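Homoserine dehydrogenase (Thermoplasma acidophilum, PDB 3ING) probably catalyses the NADP-dependent interconversion of aspartate semialdehyde and homoserine on the route from aspartate to threonine and methionine. Local coordinates at residues A[107-112]-A[131-137]; A[118-122]-A[216-220]; A[175-180]-A[248-252]; A[283-287]-A[299-304]. All coordinates share one frame; numbering follows the deposited sequence.

Contact 1. Residues A[107-112]-A[131-137]; sequences FESGMN and SANQNSK. With EDO (1,2-ethanediol), chain H.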
# COMPACT_ATOMS: atom_id res chain seq x y z
N PHE A 107 8.77 5.85 25.66
CA PHE A 107 9.43 6.97 25.00
C PHE A 107 10.54 7.54 25.84
O PHE A 107 11.61 7.89 25.32
CB PHE A 107 8.48 8.12 24.69
CG PHE A 107 7.38 7.80 23.74
CD1 PHE A 107 7.57 6.96 22.65
CD2 PHE A 107 6.17 8.42 23.89
CE1 PHE A 107 6.54 6.70 21.78
CE2 PHE A 107 5.14 8.20 23.03
CZ PHE A 107 5.31 7.33 21.96
N GLU A 108 10.27 7.70 27.14
CA GLU A 108 11.24 8.26 28.05
C GLU A 108 12.38 7.30 28.26
O GLU A 108 13.45 7.71 28.66
CB GLU A 108 10.61 8.61 29.41
CG GLU A 108 9.58 9.73 29.29
CD GLU A 108 8.89 10.11 30.60
OE1 GLU A 108 8.97 9.35 31.58
OE2 GLU A 108 8.23 11.17 30.59
N SER A 109 12.15 6.01 28.03
CA SER A 109 13.19 5.01 28.18
C SER A 109 13.99 4.82 26.90
O SER A 109 14.73 3.86 26.81
CB SER A 109 12.56 3.66 28.51
OG SER A 109 11.96 3.66 29.79
N GLY A 110 13.79 5.67 25.90
CA GLY A 110 14.56 5.56 24.66
C GLY A 110 13.99 4.62 23.61
O GLY A 110 14.69 4.21 22.67
N MSE A 111 12.70 4.31 23.72
CA MSE A 111 12.11 3.37 22.81
C MSE A 111 11.06 4.01 21.92
O MSE A 111 10.41 5.00 22.31
CB MSE A 111 11.44 2.26 23.60
CG MSE A 111 12.36 1.49 24.50
SE MSE A 111 11.45 -0.01 25.28
CE MSE A 111 10.98 0.46 26.60
N ASN A 112 10.89 3.45 20.72
CA ASN A 112 9.71 3.80 19.92
C ASN A 112 8.61 2.83 20.27
O ASN A 112 8.84 1.89 21.04
CB ASN A 112 10.01 3.77 18.41
CG ASN A 112 11.02 4.79 18.01
OD1 ASN A 112 10.90 5.99 18.30
ND2 ASN A 112 12.05 4.33 17.30
N SER A 131 4.27 13.48 24.12
CA SER A 131 5.36 12.74 24.75
C SER A 131 6.30 12.20 23.66
O SER A 131 7.53 12.19 23.82
CB SER A 131 4.77 11.64 25.64
OG SER A 131 5.78 10.88 26.27
N ALA A 132 5.73 11.74 22.54
CA ALA A 132 6.56 11.26 21.43
C ALA A 132 7.48 12.40 20.94
O ALA A 132 8.70 12.24 20.78
CB ALA A 132 5.67 10.75 20.28
N ASN A 133 6.87 13.56 20.68
CA ASN A 133 7.60 14.74 20.24
C ASN A 133 8.71 15.12 21.23
O ASN A 133 9.86 15.21 20.85
CB ASN A 133 6.66 15.93 20.07
CG ASN A 133 7.40 17.18 19.62
OD1 ASN A 133 7.92 17.24 18.50
ND2 ASN A 133 7.47 18.18 20.49
N GLN A 134 8.35 15.26 22.50
CA GLN A 134 9.29 15.72 23.51
C GLN A 134 10.48 14.79 23.66
O GLN A 134 11.55 15.19 24.09
CB GLN A 134 8.57 15.85 24.87
CG GLN A 134 7.69 17.10 25.00
CD GLN A 134 6.84 17.09 26.28
OE1 GLN A 134 7.10 16.30 27.20
NE2 GLN A 134 5.82 17.96 26.34
N ASN A 135 10.27 13.53 23.36
CA ASN A 135 11.33 12.55 23.53
C ASN A 135 11.97 12.18 22.22
O ASN A 135 12.88 11.37 22.19
CB ASN A 135 10.79 11.31 24.24
CG ASN A 135 10.50 11.56 25.69
OD1 ASN A 135 11.41 11.59 26.52
ND2 ASN A 135 9.21 11.68 26.02
N SER A 136 11.52 12.81 21.12
CA SER A 136 12.02 12.49 19.76
C SER A 136 11.87 11.00 19.39
O SER A 136 12.79 10.35 18.86
CB SER A 136 13.46 12.96 19.56
OG SER A 136 13.55 14.37 19.74
N LYS A 137 10.68 10.48 19.64
CA LYS A 137 10.41 9.08 19.31
C LYS A 137 9.22 9.04 18.41
O LYS A 137 8.60 10.08 18.13
CB LYS A 137 10.15 8.24 20.55
CG LYS A 137 11.25 8.26 21.55
CD LYS A 137 12.49 7.61 21.02
CE LYS A 137 13.57 7.61 22.05
NZ LYS A 137 14.15 8.97 22.23
C1 EDO H . 9.86 12.32 16.38
O1 EDO H . 9.32 12.65 17.67
C2 EDO H . 10.65 13.49 15.84
O2 EDO H . 12.05 13.24 16.03
O HOH W 1 14.36 9.78 25.57
O HOH W 2 7.26 12.45 28.20

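Contact 2. Residues A[118-122]-A[216-220]; sequences KSGLA and RKSVI. With NDP (NADPH dihydro-nicotinamide-adenine-dinucleotide phosphate), chain C.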
# COMPACT_ATOMS: atom_id res chain seq x y z
N LYS A 118 -6.11 0.25 20.29
CA LYS A 118 -6.72 1.47 19.77
C LYS A 118 -7.09 2.49 20.83
O LYS A 118 -7.37 3.65 20.49
CB LYS A 118 -8.01 1.10 19.03
CG LYS A 118 -7.71 0.06 17.97
CD LYS A 118 -8.91 -0.75 17.55
CE LYS A 118 -8.44 -2.12 17.01
NZ LYS A 118 -9.59 -3.02 16.69
N SER A 119 -7.12 2.09 22.09
CA SER A 119 -7.71 2.96 23.14
C SER A 119 -6.85 4.16 23.53
O SER A 119 -7.35 5.26 23.78
CB SER A 119 -7.99 2.14 24.38
OG SER A 119 -8.67 2.91 25.35
N GLY A 120 -5.54 3.96 23.61
CA GLY A 120 -4.64 5.07 23.92
C GLY A 120 -4.76 6.16 22.88
O GLY A 120 -5.04 7.28 23.21
N LEU A 121 -4.62 5.81 21.60
CA LEU A 121 -4.70 6.79 20.53
C LEU A 121 -6.08 7.37 20.37
O LEU A 121 -6.22 8.52 19.98
CB LEU A 121 -4.25 6.14 19.21
CG LEU A 121 -2.77 5.73 19.15
CD1 LEU A 121 -2.47 4.93 17.89
CD2 LEU A 121 -1.85 6.97 19.30
N ALA A 122 -7.12 6.61 20.66
CA ALA A 122 -8.50 7.11 20.51
C ALA A 122 -8.92 8.11 21.60
O ALA A 122 -9.78 8.96 21.37
CB ALA A 122 -9.50 5.93 20.42
N ARG A 216 -13.30 4.16 17.88
CA ARG A 216 -11.89 4.36 18.19
C ARG A 216 -11.11 4.45 16.90
O ARG A 216 -10.24 5.29 16.74
CB ARG A 216 -11.35 3.22 19.07
CG ARG A 216 -11.89 3.23 20.51
CD ARG A 216 -11.53 1.90 21.14
NE ARG A 216 -11.97 1.82 22.53
CZ ARG A 216 -12.35 0.67 23.11
NH1 ARG A 216 -12.48 -0.47 22.42
NH2 ARG A 216 -12.73 0.69 24.36
N LYS A 217 -11.43 3.56 15.96
CA LYS A 217 -10.72 3.54 14.69
C LYS A 217 -10.96 4.86 13.96
O LYS A 217 -10.06 5.38 13.34
CB LYS A 217 -11.18 2.35 13.82
CG LYS A 217 -10.86 1.00 14.42
CD LYS A 217 -11.33 -0.15 13.53
CE LYS A 217 -10.98 -1.50 14.16
NZ LYS A 217 -9.53 -1.81 14.14
N SER A 218 -12.16 5.43 14.09
CA SER A 218 -12.48 6.64 13.36
C SER A 218 -11.69 7.84 13.86
O SER A 218 -11.41 8.75 13.08
CB SER A 218 -13.99 6.95 13.40
OG SER A 218 -14.46 7.45 14.66
N VAL A 219 -11.36 7.84 15.17
CA VAL A 219 -10.55 8.91 15.79
C VAL A 219 -9.14 8.84 15.23
O VAL A 219 -8.57 9.84 14.85
CB VAL A 219 -10.47 8.78 17.31
CG1 VAL A 219 -9.47 9.77 17.90
CG2 VAL A 219 -11.85 8.95 17.94
N ILE A 220 -8.58 7.65 15.23
CA ILE A 220 -7.23 7.44 14.74
C ILE A 220 -7.15 7.87 13.27
O ILE A 220 -6.22 8.57 12.87
CB ILE A 220 -6.78 5.97 14.94
CG1 ILE A 220 -6.79 5.64 16.43
CG2 ILE A 220 -5.37 5.69 14.26
CD1 ILE A 220 -6.62 4.18 16.74
PA NDP C . -6.52 -10.91 23.89
O1A NDP C . -6.61 -12.20 23.17
O2A NDP C . -7.51 -10.68 24.97
O5B NDP C . -5.06 -10.73 24.54
C5B NDP C . -4.67 -9.67 25.38
C4B NDP C . -3.31 -9.96 26.00
O4B NDP C . -2.94 -8.97 26.92
C3B NDP C . -3.31 -11.25 26.83
O3B NDP C . -2.02 -11.82 26.89
C2B NDP C . -3.73 -10.77 28.18
O2B NDP C . -3.35 -11.61 29.23
C1B NDP C . -2.93 -9.50 28.24
N9A NDP C . -3.44 -8.49 29.16
C8A NDP C . -4.72 -8.20 29.55
N7A NDP C . -4.66 -7.11 30.38
C5A NDP C . -3.38 -6.73 30.49
C6A NDP C . -2.81 -5.71 31.22
N6A NDP C . -3.57 -4.72 31.71
N1A NDP C . -1.47 -5.58 31.11
C2A NDP C . -0.68 -6.44 30.38
N3A NDP C . -1.23 -7.47 29.64
C4A NDP C . -2.59 -7.57 29.72
O3 NDP C . -6.61 -9.70 22.83
PN NDP C . -6.24 -9.77 21.27
O1N NDP C . -7.39 -10.37 20.53
O2N NDP C . -4.88 -10.37 21.17
O5D NDP C . -6.18 -8.20 20.85
C5D NDP C . -5.07 -7.47 21.38
C4D NDP C . -5.17 -6.02 20.92
O4D NDP C . -5.12 -6.01 19.51
C3D NDP C . -6.46 -5.34 21.30
O3D NDP C . -6.26 -4.01 21.80
C2D NDP C . -7.27 -5.36 20.02
O2D NDP C . -8.20 -4.31 19.94
C1D NDP C . -6.18 -5.24 18.97
N1N NDP C . -6.58 -5.71 17.66
C2N NDP C . -7.03 -6.99 17.51
C3N NDP C . -7.60 -7.44 16.32
C7N NDP C . -7.93 -8.88 16.19
O7N NDP C . -7.74 -9.43 14.94
N7N NDP C . -8.25 -9.64 17.23
C4N NDP C . -7.42 -6.66 15.03
C5N NDP C . -6.88 -5.28 15.30
C6N NDP C . -6.47 -4.88 16.57
P2B NDP C . -3.71 -13.17 29.29
O1X NDP C . -3.27 -13.48 30.70
O2X NDP C . -3.06 -13.98 28.13
O3X NDP C . -5.19 -13.21 29.14
O HOH W 3 -11.65 3.49 24.70

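Contact 3. Residues A[175-180]-A[248-252]; sequences INYVIR and NDRLV. With EDO (1,2-ethanediol), chain F.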
# COMPACT_ATOMS: atom_id res chain seq x y z
N ILE A 175 -18.60 -6.27 14.48
CA ILE A 175 -19.93 -5.64 14.28
C ILE A 175 -20.43 -5.93 12.88
O ILE A 175 -21.61 -6.21 12.67
CB ILE A 175 -19.91 -4.11 14.60
CG1 ILE A 175 -21.34 -3.54 14.64
CG2 ILE A 175 -18.96 -3.35 13.67
CD1 ILE A 175 -21.50 -2.21 15.40
N ASN A 176 -19.54 -5.95 11.90
CA ASN A 176 -19.96 -6.19 10.54
C ASN A 176 -20.35 -7.66 10.30
O ASN A 176 -21.33 -7.97 9.64
CB ASN A 176 -18.89 -5.70 9.57
CG ASN A 176 -19.14 -4.28 9.15
OD1 ASN A 176 -20.09 -4.01 8.40
ND2 ASN A 176 -18.32 -3.33 9.66
N TYR A 177 -19.57 -8.55 10.90
CA TYR A 177 -19.80 -9.98 10.83
C TYR A 177 -21.13 -10.27 11.47
O TYR A 177 -21.96 -11.07 10.94
CB TYR A 177 -18.67 -10.66 11.61
CG TYR A 177 -18.56 -12.16 11.49
CD1 TYR A 177 -18.16 -12.74 10.30
CD2 TYR A 177 -18.79 -12.99 12.58
CE1 TYR A 177 -18.03 -14.12 10.18
CE2 TYR A 177 -18.66 -14.36 12.47
CZ TYR A 177 -18.28 -14.91 11.26
OH TYR A 177 -18.09 -16.27 11.10
N VAL A 178 -21.38 -9.61 12.60
CA VAL A 178 -22.67 -9.79 13.33
C VAL A 178 -23.84 -9.34 12.50
O VAL A 178 -24.80 -10.06 12.34
CB VAL A 178 -22.69 -9.03 14.69
CG1 VAL A 178 -24.10 -8.86 15.20
CG2 VAL A 178 -21.81 -9.78 15.73
N ILE A 179 -23.78 -8.14 11.97
CA ILE A 179 -24.85 -7.60 11.12
C ILE A 179 -25.10 -8.52 9.92
O ILE A 179 -26.22 -8.89 9.63
CB ILE A 179 -24.48 -6.15 10.64
CG1 ILE A 179 -24.53 -5.16 11.81
CG2 ILE A 179 -25.39 -5.67 9.52
CD1 ILE A 179 -23.93 -3.80 11.48
N ARG A 180 -24.03 -8.90 9.23
CA ARG A 180 -24.21 -9.74 8.03
C ARG A 180 -24.81 -11.12 8.32
O ARG A 180 -25.64 -11.62 7.56
CB ARG A 180 -22.88 -9.87 7.30
CG ARG A 180 -22.43 -8.54 6.75
CD ARG A 180 -21.14 -8.64 5.99
NE ARG A 180 -21.29 -9.43 4.78
CZ ARG A 180 -20.36 -9.54 3.83
NH1 ARG A 180 -19.21 -8.91 3.92
NH2 ARG A 180 -20.61 -10.28 2.77
N ASN A 248 -27.52 -6.07 2.35
CA ASN A 248 -26.55 -5.05 1.96
C ASN A 248 -26.19 -4.01 3.04
O ASN A 248 -25.50 -3.04 2.76
CB ASN A 248 -27.00 -4.37 0.65
CG ASN A 248 -28.29 -3.60 0.80
OD1 ASN A 248 -29.15 -3.95 1.62
ND2 ASN A 248 -28.46 -2.55 -0.02
N ASP A 249 -26.56 -4.28 4.29
CA ASP A 249 -26.20 -3.40 5.40
C ASP A 249 -24.80 -3.72 5.91
O ASP A 249 -24.45 -4.90 6.14
CB ASP A 249 -27.17 -3.56 6.59
CG ASP A 249 -28.56 -3.02 6.32
OD1 ASP A 249 -28.75 -2.18 5.43
OD2 ASP A 249 -29.48 -3.47 7.03
N ARG A 250 -24.03 -2.66 6.09
CA ARG A 250 -22.69 -2.69 6.63
C ARG A 250 -22.49 -1.50 7.56
O ARG A 250 -23.11 -0.42 7.38
CB ARG A 250 -21.67 -2.61 5.52
CG ARG A 250 -21.77 -3.66 4.42
CD ARG A 250 -21.30 -5.03 4.87
NE ARG A 250 -21.27 -5.91 3.71
CZ ARG A 250 -22.33 -6.54 3.23
NH1 ARG A 250 -23.52 -6.43 3.81
NH2 ARG A 250 -22.19 -7.33 2.20
N LEU A 251 -21.63 -1.70 8.56
CA LEU A 251 -21.22 -0.62 9.46
C LEU A 251 -19.99 0.02 8.80
O LEU A 251 -18.87 -0.51 8.81
CB LEU A 251 -20.93 -1.15 10.87
CG LEU A 251 -20.67 -0.14 12.01
CD1 LEU A 251 -19.29 0.48 11.95
CD2 LEU A 251 -21.78 0.94 12.06
N VAL A 252 -20.21 1.18 8.21
CA VAL A 252 -19.19 1.88 7.45
C VAL A 252 -18.65 3.06 8.24
O VAL A 252 -19.41 3.84 8.82
CB VAL A 252 -19.77 2.40 6.10
CG1 VAL A 252 -18.74 3.21 5.32
CG2 VAL A 252 -20.32 1.21 5.23
C1 EDO F . -17.23 -7.76 6.91
O1 EDO F . -17.17 -8.47 5.66
C2 EDO F . -17.31 -8.72 8.10
O2 EDO F . -16.00 -8.97 8.62

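Contact 4. Residues A[283-287]-A[299-304]; sequences DGLGY and VSDIYD. With EDO (1,2-ethanediol), chain F.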
# COMPACT_ATOMS: atom_id res chain seq x y z
N ASP A 283 -15.34 -12.57 5.57
CA ASP A 283 -14.22 -12.60 6.54
C ASP A 283 -13.19 -11.51 6.35
O ASP A 283 -12.15 -11.49 7.03
CB ASP A 283 -13.50 -13.94 6.46
CG ASP A 283 -14.37 -15.09 6.88
OD1 ASP A 283 -15.03 -14.96 7.92
OD2 ASP A 283 -14.42 -16.08 6.13
N GLY A 284 -13.47 -10.56 5.46
CA GLY A 284 -12.48 -9.55 5.15
C GLY A 284 -12.85 -8.16 5.60
O GLY A 284 -13.97 -7.93 6.08
N LEU A 285 -11.91 -7.24 5.41
CA LEU A 285 -12.10 -5.80 5.66
C LEU A 285 -11.55 -5.03 4.47
O LEU A 285 -10.86 -5.59 3.60
CB LEU A 285 -11.38 -5.39 6.94
CG LEU A 285 -11.81 -6.04 8.27
CD1 LEU A 285 -10.92 -5.55 9.47
CD2 LEU A 285 -13.22 -5.68 8.53
N GLY A 286 -11.83 -3.74 4.39
CA GLY A 286 -11.31 -2.95 3.28
C GLY A 286 -11.83 -1.54 3.29
O GLY A 286 -12.70 -1.21 4.09
N TYR A 287 -11.28 -0.73 2.41
CA TYR A 287 -11.60 0.67 2.33
C TYR A 287 -11.30 1.29 0.96
O TYR A 287 -10.70 0.68 0.05
CB TYR A 287 -10.82 1.43 3.41
CG TYR A 287 -9.31 1.39 3.18
CD1 TYR A 287 -8.70 2.28 2.34
CD2 TYR A 287 -8.52 0.42 3.77
CE1 TYR A 287 -7.31 2.24 2.09
CE2 TYR A 287 -7.15 0.37 3.53
CZ TYR A 287 -6.55 1.29 2.69
OH TYR A 287 -5.16 1.24 2.46
N VAL A 299 -8.59 -0.95 -1.25
CA VAL A 299 -7.69 -1.92 -0.61
C VAL A 299 -8.55 -2.79 0.28
O VAL A 299 -9.44 -2.28 0.98
CB VAL A 299 -6.59 -1.26 0.23
CG1 VAL A 299 -5.60 -2.33 0.80
CG2 VAL A 299 -5.83 -0.16 -0.56
N SER A 300 -8.36 -4.09 0.18
CA SER A 300 -9.10 -5.02 1.02
C SER A 300 -8.28 -6.29 1.24
O SER A 300 -7.18 -6.44 0.72
CB SER A 300 -10.45 -5.34 0.38
OG SER A 300 -10.33 -6.03 -0.84
N ASP A 301 -8.82 -7.22 2.03
CA ASP A 301 -8.23 -8.54 2.11
C ASP A 301 -9.30 -9.60 2.10
O ASP A 301 -10.49 -9.30 2.14
CB ASP A 301 -7.28 -8.70 3.32
CG ASP A 301 -7.96 -8.52 4.67
OD1 ASP A 301 -9.18 -8.37 4.73
OD2 ASP A 301 -7.20 -8.47 5.66
N ILE A 302 -8.86 -10.85 2.12
CA ILE A 302 -9.76 -11.97 2.03
C ILE A 302 -10.14 -12.48 3.41
O ILE A 302 -11.28 -12.83 3.67
CB ILE A 302 -9.09 -13.07 1.19
CG1 ILE A 302 -8.87 -12.58 -0.25
CG2 ILE A 302 -9.89 -14.36 1.18
CD1 ILE A 302 -10.13 -12.24 -0.98
N TYR A 303 -9.18 -12.56 4.31
CA TYR A 303 -9.47 -13.09 5.63
C TYR A 303 -8.69 -12.25 6.61
O TYR A 303 -7.48 -12.31 6.62
CB TYR A 303 -9.02 -14.54 5.69
CG TYR A 303 -9.40 -15.21 6.99
CD1 TYR A 303 -8.59 -15.12 8.11
CD2 TYR A 303 -10.60 -15.91 7.11
CE1 TYR A 303 -8.95 -15.72 9.32
CE2 TYR A 303 -10.99 -16.49 8.30
CZ TYR A 303 -10.16 -16.42 9.41
OH TYR A 303 -10.54 -17.05 10.60
N ASP A 304 -9.38 -11.44 7.40
CA ASP A 304 -8.69 -10.58 8.33
C ASP A 304 -8.85 -11.15 9.74
O ASP A 304 -9.92 -11.11 10.34
CB ASP A 304 -9.27 -9.19 8.27
CG ASP A 304 -8.34 -8.17 8.86
OD1 ASP A 304 -8.28 -8.03 10.10
OD2 ASP A 304 -7.65 -7.52 8.06
C1 EDO F . -17.23 -7.76 6.91
O1 EDO F . -17.17 -8.47 5.66
C2 EDO F . -17.31 -8.72 8.10
O2 EDO F . -16.00 -8.97 8.62
O HOH W 4 -13.96 -13.22 3.00

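Contact 1. Residues A[107-112]-A[131-137]
The ring of Phe107 lies against the last turns of helix 119-135, with Ala132 CA over one face, 4.0 Å from the centroid in a CH-pi contact. Ser131 OG sits at the ring edge, near the plane and 3.4 Å from CD2, while Ala132 CB packs on CE2 and CZ. Lys137 CB meets the ring obliquely at CD1. From there the lysine runs counter to the phenylalanine side chain, bent at CB-CG (chi2 -66°) and again at its end (chi4 -74°). This double bend lays CG and CD along the carbonyl of Met111, packs CE tightly on Gly110 CA at 3.5 Å, and turns NZ back to Asn135 O, 2.7 Å away. With an alanine here, Asn135 O is likely to lose its charged donor, and a gap would probably open beside Gly110 and Met111. Asn112 lies roughly perpendicular to the lysine, its OD1 3.3 Å from Lys137 CB while accepting a bond from Tyr138 N. Asn135 presses CB on Phe107 O and sends ND2 back to Ser131 O at 2.8 Å, with this acceptor in its amide plane. Asn135 N reaches the same oxygen from the opposite face of the carbonyl plane. A water joins Asn135 ND2, Ser131 OG and Glu108 OE2, the carboxylate also pairing with Arg104. Both helices end in Schellman motifs, with Gly110 and Ser136 at positive phi; helix ends packed side by side in this way belong to the helical layer of the Rossmann-type NAD-binding domain.

Contact 2. Residues A[118-122]-A[216-220]
Lys118 crosses to helix 212-226, touching it at CB and again from CD to NZ. CB touches both Arg216 CB, 4.0 Å away, and Ile220 CD1; the chain then runs on extended, CD passing 3.6 Å from Lys217 NZ. CE lies 3.1 Å from Lys217 NZ and 3.4 Å from C6N of the NADPH nicotinamide ring, so the last methylene touches the cofactor. At the tip, Lys118 NZ stands 2.8 Å from Lys217 NZ, two donors that face each other without a hydrogen bond. Lys217 is extended up to CE and turns only at its last bond (chi4 -71°), which swings NZ toward its neighbour. Each amine has another partner: Lys118 NZ forms a salt bridge with Asp213, and Lys217 NZ a hydrogen bond with Thr144 O. Replacing Lys118 by an alanine would probably leave Asp213 without its charged mate and open a gap beside the nicotinamide. Behind the lysines the helices meet closely, Ala122 CB resting 3.5 Å from Arg216 CB and Leu121 CB packing on Ile220 CG1. Val219 CG1 lies against Ala122 O. The Arg216 guanidinium is held by Asp207, and a water bridges its NE to Ser119 OG. Lys118 lines the bound NADPH and is predicted to bind it. Two amines, each with its own oxygen partner, are thus held together beside the nicotinamide, consistent with an active site in which Lys217 would act as proton donor.

Contact 3. Residues A[175-180]-A[248-252]
Asn176 OD1 takes the backbone N-H of Leu251 at 2.8 Å, the donor tilted 29° from the amide carbonyl plane. The same amide gives its ND2 to Leu251 O at 3.0 Å, almost straight and on a lone pair in the carbonyl plane. One flat side chain thus satisfies both backbone polar groups of a strand residue, and ND2 also serves Ser172 O. These two bonds fix the rotation of the amide. One helical turn on, the guanidinium of Arg180 lies flat on that of Arg250, centres 3.6 Å apart and planes at 13°, with Arg250 NH2 over the centre of the Arg180 group. A bend at chi3 (66°) brings the Arg180 group round to this stack. Both groups have acceptors at their margins: Arg250 NH1 donates to Asp249 O at 2.9 Å and to Ala247 O, while Arg180 NH1 donates to Ile280 O. Ethanediol, probably from the crystallisation liquor, makes a weak bond to Arg180 NH1. Alongside these polar contacts, Leu251 CG meets Ile175 CG2 at 4.0 Å, and Ile179 sets CD1 on Leu251 CB and CG2 on Asp249 O. The axis of residues 175-180 runs nearly antiparallel to that of residues 249-252, with a closest approach of 7.6 Å. Stacking two cations is probably tolerable because NH1 of each arginine donates to backbone carbonyl oxygens, which would offset part of the charge, while the asparagine supplies the specific helix-to-strand bonds.

Contact 4. Residues A[283-287]-A[299-304]
Tyr287 holds CG between its backbone N and carbonyl carbon (chi1 65°), which lays its ring beside Val299, the two side chains pointing the same way. Val299 CB sits over the ring face in a CH-pi contact, 4.0 Å from the centroid, and the phenol OH bonds to Pro150 O. Asp301 adopts a similar first torsion (chi1 62°), carrying OD1 to Leu285 N at 3.0 Å, where the carboxylate takes the place of a backbone acceptor. Asp301 N returns a bond to Leu285 O. Tyr287 and Val299 form a hydrogen-bonded antiparallel pair, with Tyr287 N 2.8 Å from Val299 O. Gly286 faces Ser300 in a non-hydrogen-bonded pair so close, CA to CA 3.8 Å, that a side chain on the glycine would clash. Past the strand end, Asp304 N meets Asp283 O at 2.8 Å in a nearly straight bond, and Leu285 CD1 packs on the Asp304 carboxylate, which Gly148 N also binds. Asp283 rests CB on Tyr303 CD2 and pairs with Lys198. The hairpin 286-291/296-301 borders strand 164-170 on one side; on the other, residues 299-301 pair with an antiparallel strand of the second subunit, while helices 173-183 and 306-321 lie against its open end.

In the fold
From the N terminus, contact 1 comes first, closing a short loop through strand 112-115 and helix 119-135 within the nucleotide-binding part. Contact 2 starts near the beginning of that same helix, before contact 1 has closed, and the two cross; its long return from helix 212-226 ties the nucleotide-binding part to the part that carries the predicted proton donor. Contact 3 opens inside that span and closes beyond it at strand 249-258, so contacts 2 and 3 also cross. Contact 4 follows in series as a local hairpin. Contacts 3 and 4 reach the same antiparallel sheet and touch where Tyr177 packs on Asp283, whereas contact 1 lies across the chain's centre, about 39 Å from contact 3 between centres.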